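Local structure of 70 KDA protein (Xanthomonas sp., 4B2N) at residues A[365-373]-A[387-398]. The protein is a dihaem c-type rubber oxygenase, a dioxygenase that cleaves the polyisoprene of latex processively with molecular oxygen. Numbering follows the deposited sequence.
With HEC (heme c), chain D.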
ATOM      1  N   VAL A 365      15.028  -2.514 -25.568  1.00 23.41           N
ATOM      2  CA  VAL A 365      14.802  -3.625 -26.457  1.00 24.80           C
ATOM      3  C   VAL A 365      14.668  -4.923 -25.685  1.00 25.40           C
ATOM      4  O   VAL A 365      13.798  -5.735 -26.014  1.00 27.18           O
ATOM      5  CB  VAL A 365      15.923  -3.743 -27.544  1.00 24.26           C
ATOM      6  CG1 VAL A 365      15.655  -4.951 -28.452  1.00 25.12           C
ATOM      7  CG2 VAL A 365      15.876  -2.507 -28.419  1.00 25.98           C
ATOM      8  N   ILE A 366      15.564  -5.139 -24.714  1.00 24.56           N
ATOM      9  CA  ILE A 366      15.575  -6.356 -23.972  1.00 23.29           C
ATOM     10  C   ILE A 366      14.244  -6.398 -23.243  1.00 25.33           C
ATOM     11  O   ILE A 366      13.541  -7.410 -23.263  1.00 27.09           O
ATOM     12  CB  ILE A 366      16.738  -6.366 -22.973  1.00 23.91           C
ATOM     13  CG1 ILE A 366      18.105  -6.541 -23.714  1.00 26.52           C
ATOM     14  CG2 ILE A 366      16.580  -7.556 -22.016  1.00 25.46           C
ATOM     15  CD1 ILE A 366      19.250  -5.908 -22.921  1.00 24.55           C
ATOM     16  N   TYR A 367      13.897  -5.273 -22.607  1.00 22.67           N
ATOM     17  CA  TYR A 367      12.642  -5.178 -21.808  1.00 20.59           C
ATOM     18  C   TYR A 367      11.445  -5.745 -22.620  1.00 20.47           C
ATOM     19  O   TYR A 367      10.687  -6.611 -22.141  1.00 19.87           O
ATOM     20  CB  TYR A 367      12.404  -3.717 -21.351  1.00 19.07           C
ATOM     21  CG  TYR A 367      11.075  -3.617 -20.573  1.00 19.97           C
ATOM     22  CD1 TYR A 367       9.886  -3.540 -21.237  1.00 19.67           C
ATOM     23  CD2 TYR A 367      11.046  -3.645 -19.191  1.00 19.24           C
ATOM     24  CE1 TYR A 367       8.673  -3.525 -20.554  1.00 19.66           C
ATOM     25  CE2 TYR A 367       9.852  -3.628 -18.516  1.00 18.77           C
ATOM     26  CZ  TYR A 367       8.690  -3.572 -19.185  1.00 18.64           C
ATOM     27  OH  TYR A 367       7.517  -3.570 -18.483  1.00 19.49           O
ATOM     28  N   HIS A 368      11.293  -5.268 -23.852  1.00 20.88           N
ATOM     29  CA  HIS A 368      10.120  -5.579 -24.672  1.00 20.99           C
ATOM     30  C   HIS A 368      10.269  -6.844 -25.521  1.00 22.45           C
ATOM     31  O   HIS A 368       9.268  -7.434 -25.976  1.00 21.49           O
ATOM     32  CB  HIS A 368       9.863  -4.390 -25.574  1.00 21.13           C
ATOM     33  CG  HIS A 368       9.392  -3.173 -24.845  1.00 21.50           C
ATOM     34  ND1 HIS A 368      10.257  -2.239 -24.317  1.00 20.53           N
ATOM     35  CD2 HIS A 368       8.101  -2.773 -24.510  1.00 19.32           C
ATOM     36  CE1 HIS A 368       9.516  -1.271 -23.719  1.00 19.95           C
ATOM     37  NE2 HIS A 368       8.206  -1.591 -23.857  1.00 20.72           N
ATOM     38  N   GLU A 369      11.494  -7.338 -25.698  1.00 24.95           N
ATOM     39  CA  GLU A 369      11.636  -8.397 -26.688  1.00 25.67           C
ATOM     40  C   GLU A 369      12.327  -9.650 -26.248  1.00 27.03           C
ATOM     41  O   GLU A 369      12.155 -10.676 -26.908  1.00 25.42           O
ATOM     42  CB  GLU A 369      12.326  -7.865 -27.979  1.00 26.85           C
ATOM     43  CG  GLU A 369      11.559  -6.711 -28.640  1.00 28.78           C
ATOM     44  CD  GLU A 369      12.225  -6.151 -29.886  1.00 29.28           C
ATOM     45  OE1 GLU A 369      13.060  -6.847 -30.500  1.00 33.12           O
ATOM     46  OE2 GLU A 369      11.915  -5.019 -30.277  1.00 27.94           O
ATOM     47  N   ARG A 370      13.111  -9.590 -25.170  1.00 27.16           N
ATOM     48  CA  ARG A 370      13.926 -10.760 -24.797  1.00 28.14           C
ATOM     49  C   ARG A 370      13.041 -11.787 -24.096  1.00 27.19           C
ATOM     50  O   ARG A 370      12.420 -11.491 -23.078  1.00 26.43           O
ATOM     51  CB  ARG A 370      15.117 -10.358 -23.917  1.00 26.64           C
ATOM     52  CG  ARG A 370      16.382 -11.235 -24.088  1.00 30.06           C
ATOM     53  CD  ARG A 370      16.294 -12.603 -23.447  1.00 28.93           C
ATOM     54  NE  ARG A 370      17.561 -12.993 -22.794  1.00 29.13           N
ATOM     55  CZ  ARG A 370      17.715 -14.121 -22.096  1.00 28.69           C
ATOM     56  NH1 ARG A 370      16.704 -14.984 -22.003  1.00 30.13           N
ATOM     57  NH2 ARG A 370      18.881 -14.409 -21.508  1.00 29.26           N
ATOM     58  N   ASP A 371      12.959 -12.992 -24.654  1.00 26.89           N
ATOM     59  CA  ASP A 371      12.164 -14.039 -24.040  1.00 28.55           C
ATOM     60  C   ASP A 371      12.969 -14.634 -22.901  1.00 28.03           C
ATOM     61  O   ASP A 371      14.043 -15.162 -23.121  1.00 26.77           O
ATOM     62  CB  ASP A 371      11.809 -15.110 -25.061  1.00 30.60           C
ATOM     63  CG  ASP A 371      10.901 -16.229 -24.493  1.00 33.37           C
ATOM     64  OD1 ASP A 371      10.671 -16.392 -23.227  1.00 29.08           O
ATOM     65  OD2 ASP A 371      10.408 -16.977 -25.360  1.00 33.35           O
ATOM     66  N   LEU A 372      12.450 -14.573 -21.675  1.00 25.37           N
ATOM     67  CA  LEU A 372      13.219 -15.089 -20.545  1.00 24.16           C
ATOM     68  C   LEU A 372      13.323 -16.594 -20.523  1.00 23.52           C
ATOM     69  O   LEU A 372      14.210 -17.157 -19.856  1.00 22.39           O
ATOM     70  CB  LEU A 372      12.721 -14.515 -19.176  1.00 24.34           C
ATOM     71  CG  LEU A 372      12.932 -12.993 -19.065  1.00 23.59           C
ATOM     72  CD1 LEU A 372      12.237 -12.471 -17.815  1.00 20.87           C
ATOM     73  CD2 LEU A 372      14.385 -12.543 -19.098  1.00 24.68           C
ATOM     74  N   TRP A 373      12.406 -17.226 -21.263  1.00 26.37           N
ATOM     75  CA  TRP A 373      12.353 -18.667 -21.469  1.00 29.38           C
ATOM     76  C   TRP A 373      13.015 -19.076 -22.761  1.00 32.42           C
ATOM     77  O   TRP A 373      12.897 -20.225 -23.149  1.00 32.26           O
ATOM     78  CB  TRP A 373      10.900 -19.130 -21.514  1.00 27.24           C
ATOM     79  CG  TRP A 373      10.214 -19.117 -20.185  1.00 27.98           C
ATOM     80  CD1 TRP A 373       9.994 -20.200 -19.322  1.00 28.71           C
ATOM     81  CD2 TRP A 373       9.642 -17.943 -19.494  1.00 27.18           C
ATOM     82  NE1 TRP A 373       9.314 -19.793 -18.200  1.00 25.93           N
ATOM     83  CE2 TRP A 373       9.092 -18.444 -18.231  1.00 27.26           C
ATOM     84  CE3 TRP A 373       9.525 -16.581 -19.800  1.00 26.13           C
ATOM     85  CZ2 TRP A 373       8.459 -17.599 -17.310  1.00 25.43           C
ATOM     86  CZ3 TRP A 373       8.905 -15.727 -18.853  1.00 26.19           C
ATOM     87  CH2 TRP A 373       8.388 -16.229 -17.639  1.00 26.34           C
ATOM     88  N   ASN A 387       5.177 -13.072 -24.884  1.00 26.52           N
ATOM     89  CA  ASN A 387       6.512 -13.262 -25.479  1.00 26.25           C
ATOM     90  C   ASN A 387       7.658 -13.467 -24.458  1.00 25.39           C
ATOM     91  O   ASN A 387       8.852 -13.418 -24.802  1.00 25.07           O
ATOM     92  CB  ASN A 387       6.807 -12.125 -26.505  1.00 24.98           C
ATOM     93  CG  ASN A 387       7.399 -10.883 -25.870  1.00 25.93           C
ATOM     94  OD1 ASN A 387       8.128 -10.133 -26.512  1.00 30.23           O
ATOM     95  ND2 ASN A 387       7.055 -10.635 -24.624  1.00 22.41           N
ATOM     96  N   GLY A 388       7.300 -13.725 -23.195  1.00 24.86           N
ATOM     97  CA  GLY A 388       8.285 -14.075 -22.172  1.00 23.98           C
ATOM     98  C   GLY A 388       9.149 -12.902 -21.707  1.00 23.27           C
ATOM     99  O   GLY A 388      10.153 -13.105 -20.939  1.00 23.54           O
ATOM    100  N   SER A 389       8.812 -11.699 -22.196  1.00 20.73           N
ATOM    101  CA  SER A 389       9.612 -10.514 -21.841  1.00 22.00           C
ATOM    102  C   SER A 389       9.073  -9.815 -20.601  1.00 22.59           C
ATOM    103  O   SER A 389       7.973 -10.146 -20.129  1.00 23.17           O
ATOM    104  CB  SER A 389       9.620  -9.521 -22.986  1.00 21.95           C
ATOM    105  OG  SER A 389       8.343  -8.930 -23.117  1.00 20.80           O
ATOM    106  N   CYS A 390       9.852  -8.877 -20.045  1.00 22.03           N
ATOM    107  CA  CYS A 390       9.322  -8.034 -18.918  1.00 21.00           C
ATOM    108  C   CYS A 390       7.978  -7.454 -19.272  1.00 20.71           C
ATOM    109  O   CYS A 390       7.041  -7.417 -18.451  1.00 21.86           O
ATOM    110  CB  CYS A 390      10.222  -6.837 -18.730  1.00 20.44           C
ATOM    111  SG  CYS A 390      11.981  -7.199 -18.577  1.00 21.64           S
ATOM    112  N   ALA A 391       7.907  -6.995 -20.514  1.00 21.01           N
ATOM    113  CA  ALA A 391       6.687  -6.393 -21.065  1.00 21.49           C
ATOM    114  C   ALA A 391       5.474  -7.292 -21.030  1.00 20.84           C
ATOM    115  O   ALA A 391       4.385  -6.787 -20.824  1.00 20.02           O
ATOM    116  CB  ALA A 391       6.933  -5.883 -22.461  1.00 21.68           C
ATOM    117  N   SER A 392       5.651  -8.614 -21.227  1.00 20.77           N
ATOM    118  CA  SER A 392       4.534  -9.562 -21.194  1.00 19.67           C
ATOM    119  C   SER A 392       3.811  -9.640 -19.857  1.00 20.14           C
ATOM    120  O   SER A 392       2.811 -10.304 -19.756  1.00 20.50           O
ATOM    121  CB  SER A 392       4.987 -11.001 -21.586  1.00 20.50           C
ATOM    122  OG  SER A 392       5.894 -11.541 -20.634  1.00 21.88           O
ATOM    123  N   CYS A 393       4.332  -9.006 -18.820  1.00 20.85           N
ATOM    124  CA  CYS A 393       3.633  -8.980 -17.518  1.00 18.87           C
ATOM    125  C   CYS A 393       3.497  -7.576 -17.110  1.00 20.21           C
ATOM    126  O   CYS A 393       2.400  -7.126 -16.808  1.00 20.24           O
ATOM    127  CB  CYS A 393       4.423  -9.682 -16.417  1.00 21.10           C
ATOM    128  SG  CYS A 393       4.534 -11.438 -16.812  1.00 19.31           S
ATOM    129  N   HIS A 394       4.628  -6.867 -17.050  1.00 18.67           N
ATOM    130  CA  HIS A 394       4.596  -5.533 -16.472  1.00 18.37           C
ATOM    131  C   HIS A 394       3.875  -4.467 -17.298  1.00 18.58           C
ATOM    132  O   HIS A 394       3.291  -3.508 -16.771  1.00 19.59           O
ATOM    133  CB  HIS A 394       6.007  -5.099 -16.144  1.00 16.50           C
ATOM    134  CG  HIS A 394       6.555  -5.759 -14.945  1.00 17.30           C
ATOM    135  ND1 HIS A 394       6.315  -5.296 -13.667  1.00 16.15           N
ATOM    136  CD2 HIS A 394       7.412  -6.810 -14.827  1.00 16.58           C
ATOM    137  CE1 HIS A 394       6.988  -6.069 -12.794  1.00 16.00           C
ATOM    138  NE2 HIS A 394       7.650  -7.006 -13.492  1.00 15.98           N
ATOM    139  N   GLY A 395       3.898  -4.609 -18.611  1.00 21.29           N
ATOM    140  CA  GLY A 395       3.388  -3.541 -19.459  1.00 19.91           C
ATOM    141  C   GLY A 395       4.339  -3.109 -20.547  1.00 19.25           C
ATOM    142  O   GLY A 395       5.566  -3.283 -20.421  1.00 19.72           O
ATOM    143  N   VAL A 396       3.781  -2.493 -21.590  1.00 18.56           N
ATOM    144  CA  VAL A 396       4.588  -1.912 -22.677  1.00 20.82           C
ATOM    145  C   VAL A 396       4.818  -0.406 -22.487  1.00 19.66           C
ATOM    146  O   VAL A 396       3.854   0.376 -22.384  1.00 22.02           O
ATOM    147  CB  VAL A 396       3.856  -2.110 -24.029  1.00 22.13           C
ATOM    148  CG1 VAL A 396       4.618  -1.419 -25.156  1.00 23.14           C
ATOM    149  CG2 VAL A 396       3.691  -3.593 -24.334  1.00 21.24           C
ATOM    150  N   TYR A 397       6.101  -0.005 -22.403  1.00 19.52           N
ATOM    151  CA  TYR A 397       6.451   1.373 -22.091  1.00 18.36           C
ATOM    152  C   TYR A 397       6.905   2.139 -23.312  1.00 19.52           C
ATOM    153  O   TYR A 397       6.716   3.326 -23.360  1.00 20.78           O
ATOM    154  CB  TYR A 397       7.539   1.488 -21.003  1.00 18.63           C
ATOM    155  CG  TYR A 397       7.079   0.930 -19.686  1.00 18.61           C
ATOM    156  CD1 TYR A 397       5.894   1.348 -19.121  1.00 19.36           C
ATOM    157  CD2 TYR A 397       7.807  -0.057 -19.049  1.00 18.21           C
ATOM    158  CE1 TYR A 397       5.425   0.780 -17.924  1.00 18.95           C
ATOM    159  CE2 TYR A 397       7.360  -0.673 -17.891  1.00 18.35           C
ATOM    160  CZ  TYR A 397       6.181  -0.233 -17.314  1.00 17.92           C
ATOM    161  OH  TYR A 397       5.761  -0.836 -16.165  1.00 17.99           O
ATOM    162  N   SER A 398       7.565   1.459 -24.236  1.00 19.59           N
ATOM    163  CA  SER A 398       8.239   2.074 -25.367  1.00 20.56           C
ATOM    164  C   SER A 398       7.175   2.521 -26.380  1.00 21.80           C
ATOM    165  O   SER A 398       6.322   1.678 -26.793  1.00 21.08           O
ATOM    166  CB  SER A 398       9.192   1.037 -25.969  1.00 21.74           C
ATOM    167  OG  SER A 398       9.203   1.086 -27.378  1.00 24.69           O
TER
HETATM  168 FE   HEC D 701       8.753  -8.532 -12.754  1.00 18.49          FE
HETATM  169  CHA HEC D 701       7.991  -7.625  -9.507  1.00 16.76           C
HETATM  170  CHB HEC D 701      11.136  -5.892 -13.019  1.00 17.69           C
HETATM  171  CHC HEC D 701       9.887  -9.704 -15.756  1.00 18.35           C
HETATM  172  CHD HEC D 701       5.840 -10.299 -12.969  1.00 17.68           C
HETATM  173  NA  HEC D 701       9.331  -7.005 -11.559  1.00 18.57           N
HETATM  174  C1A HEC D 701       9.026  -6.874 -10.181  1.00 18.22           C
HETATM  175  C2A HEC D 701       9.780  -5.785  -9.566  1.00 17.18           C
HETATM  176  C3A HEC D 701      10.693  -5.271 -10.603  1.00 18.27           C
HETATM  177  C4A HEC D 701      10.440  -6.087 -11.773  1.00 18.09           C
HETATM  178  CMA HEC D 701      11.659  -4.119 -10.438  1.00 16.76           C
HETATM  179  CAA HEC D 701       9.598  -5.192  -8.171  1.00 17.16           C
HETATM  180  CBA HEC D 701       8.394  -4.208  -8.409  1.00 16.35           C
HETATM  181  CGA HEC D 701       7.867  -3.664  -7.072  1.00 16.37           C
HETATM  182  O1A HEC D 701       8.347  -4.170  -6.024  1.00 15.45           O
HETATM  183  O2A HEC D 701       7.016  -2.707  -6.968  1.00 16.75           O
HETATM  184  NB  HEC D 701      10.284  -7.877 -14.129  1.00 19.52           N
HETATM  185  C1B HEC D 701      11.124  -6.843 -14.122  1.00 18.30           C
HETATM  186  C2B HEC D 701      12.028  -6.732 -15.272  1.00 19.50           C
HETATM  187  C3B HEC D 701      11.653  -7.907 -16.082  1.00 18.74           C
HETATM  188  C4B HEC D 701      10.593  -8.517 -15.295  1.00 19.13           C
HETATM  189  CMB HEC D 701      13.058  -5.654 -15.515  1.00 19.00           C
HETATM  190  CAB HEC D 701      12.253  -8.393 -17.384  1.00 19.89           C
HETATM  191  CBB HEC D 701      13.572  -8.841 -17.267  1.00 18.72           C
HETATM  192  NC  HEC D 701       7.969  -9.632 -14.149  1.00 19.01           N
HETATM  193  C1C HEC D 701       8.619 -10.184 -15.289  1.00 19.09           C
HETATM  194  C2C HEC D 701       7.876 -11.234 -15.975  1.00 19.58           C
HETATM  195  C3C HEC D 701       6.693 -11.396 -15.167  1.00 18.96           C
HETATM  196  C4C HEC D 701       6.827 -10.470 -14.007  1.00 19.54           C
HETATM  197  CMC HEC D 701       8.254 -11.983 -17.244  1.00 18.53           C
HETATM  198  CAC HEC D 701       5.605 -12.388 -15.454  1.00 22.14           C
HETATM  199  CBC HEC D 701       5.792 -13.705 -15.661  1.00 21.32           C
HETATM  200  ND  HEC D 701       7.208  -8.820 -11.545  1.00 17.43           N
HETATM  201  C1D HEC D 701       6.147  -9.602 -11.709  1.00 17.12           C
HETATM  202  C2D HEC D 701       5.204  -9.723 -10.606  1.00 17.15           C
HETATM  203  C3D HEC D 701       5.839  -8.946  -9.566  1.00 16.67           C
HETATM  204  C4D HEC D 701       7.051  -8.470 -10.227  1.00 17.49           C
HETATM  205  CMD HEC D 701       3.909 -10.492 -10.545  1.00 16.40           C
HETATM  206  CAD HEC D 701       5.324  -8.699  -8.167  1.00 16.40           C
HETATM  207  CBD HEC D 701       6.046  -9.738  -7.295  1.00 16.60           C
HETATM  208  CGD HEC D 701       5.687  -9.616  -5.833  1.00 15.52           C
HETATM  209  O1D HEC D 701       5.267 -10.581  -5.182  1.00 18.01           O
HETATM  210  O2D HEC D 701       5.806  -8.502  -5.368  1.00 14.23           O
HETATM  211  O   HOH W   1      12.556  -9.369 -21.259  1.00 21.61           O
HETATM  212  O   HOH W   2      10.274 -12.708 -27.169  1.00 32.33           O
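Tyr367 and His368, at the C-terminal end of helix 357-369, join that helix to the Cys-Ala-Ser-Cys-His haem-binding segment in a buried contact beside the second haem c. With CG trans to the backbone N (chi1 178°), the Tyr367 ring lies along the short helix 391-394. Cys390 CB sits over one ring face, 3.5 Å from the centroid, in a CH-pi contact, with its sulfur oblique to the ring. The ring reaches from Cys390 and Ala391 to the far end of the short helix, where Tyr367 OH donates to Gly395 O, 2.8 Å away and at the ring edge near its plane. Tyr397 meets this phenol end obliquely, the ring planes turned 44° from each other. The backbone joins in as well: Ala391 N donates to Tyr367 O from above the carbonyl plane. His368 uses both imidazole nitrogens: ND1 donates to Ala364 O in its own helix, leaving NE2 to accept from Tyr397 N at 3.0 Å, almost in the ring plane, and the two bonds together fix the ring's rotation. Ser398 CB covers one face of this imidazole. Further along, Leu372 N donates a hydrogen bond to Gly388 O at 2.8 Å, while Asp371 OD1 accepts from Trp373 N in an Asx turn. Gly388 suits its place through positive phi and because a side chain there would run into Asp371. A water accepts from Cys390 N and lies within hydrogen-bonding distance of Ile366 O and Arg370 O, bridging the helix end to the haem segment. Ser389 OG weakly caps Ser392 N. Cys390 and Cys393 are bonded to the haem through sulfur, and His394 NE2 ligates iron at 2.0 Å, opposite His641; His394 ND1 is held by Pro504 O. Cys390, Cys393 and His394 form the CXXCH haem-attachment motif of c-type cytochromes, here packed against the end of helix 357-369.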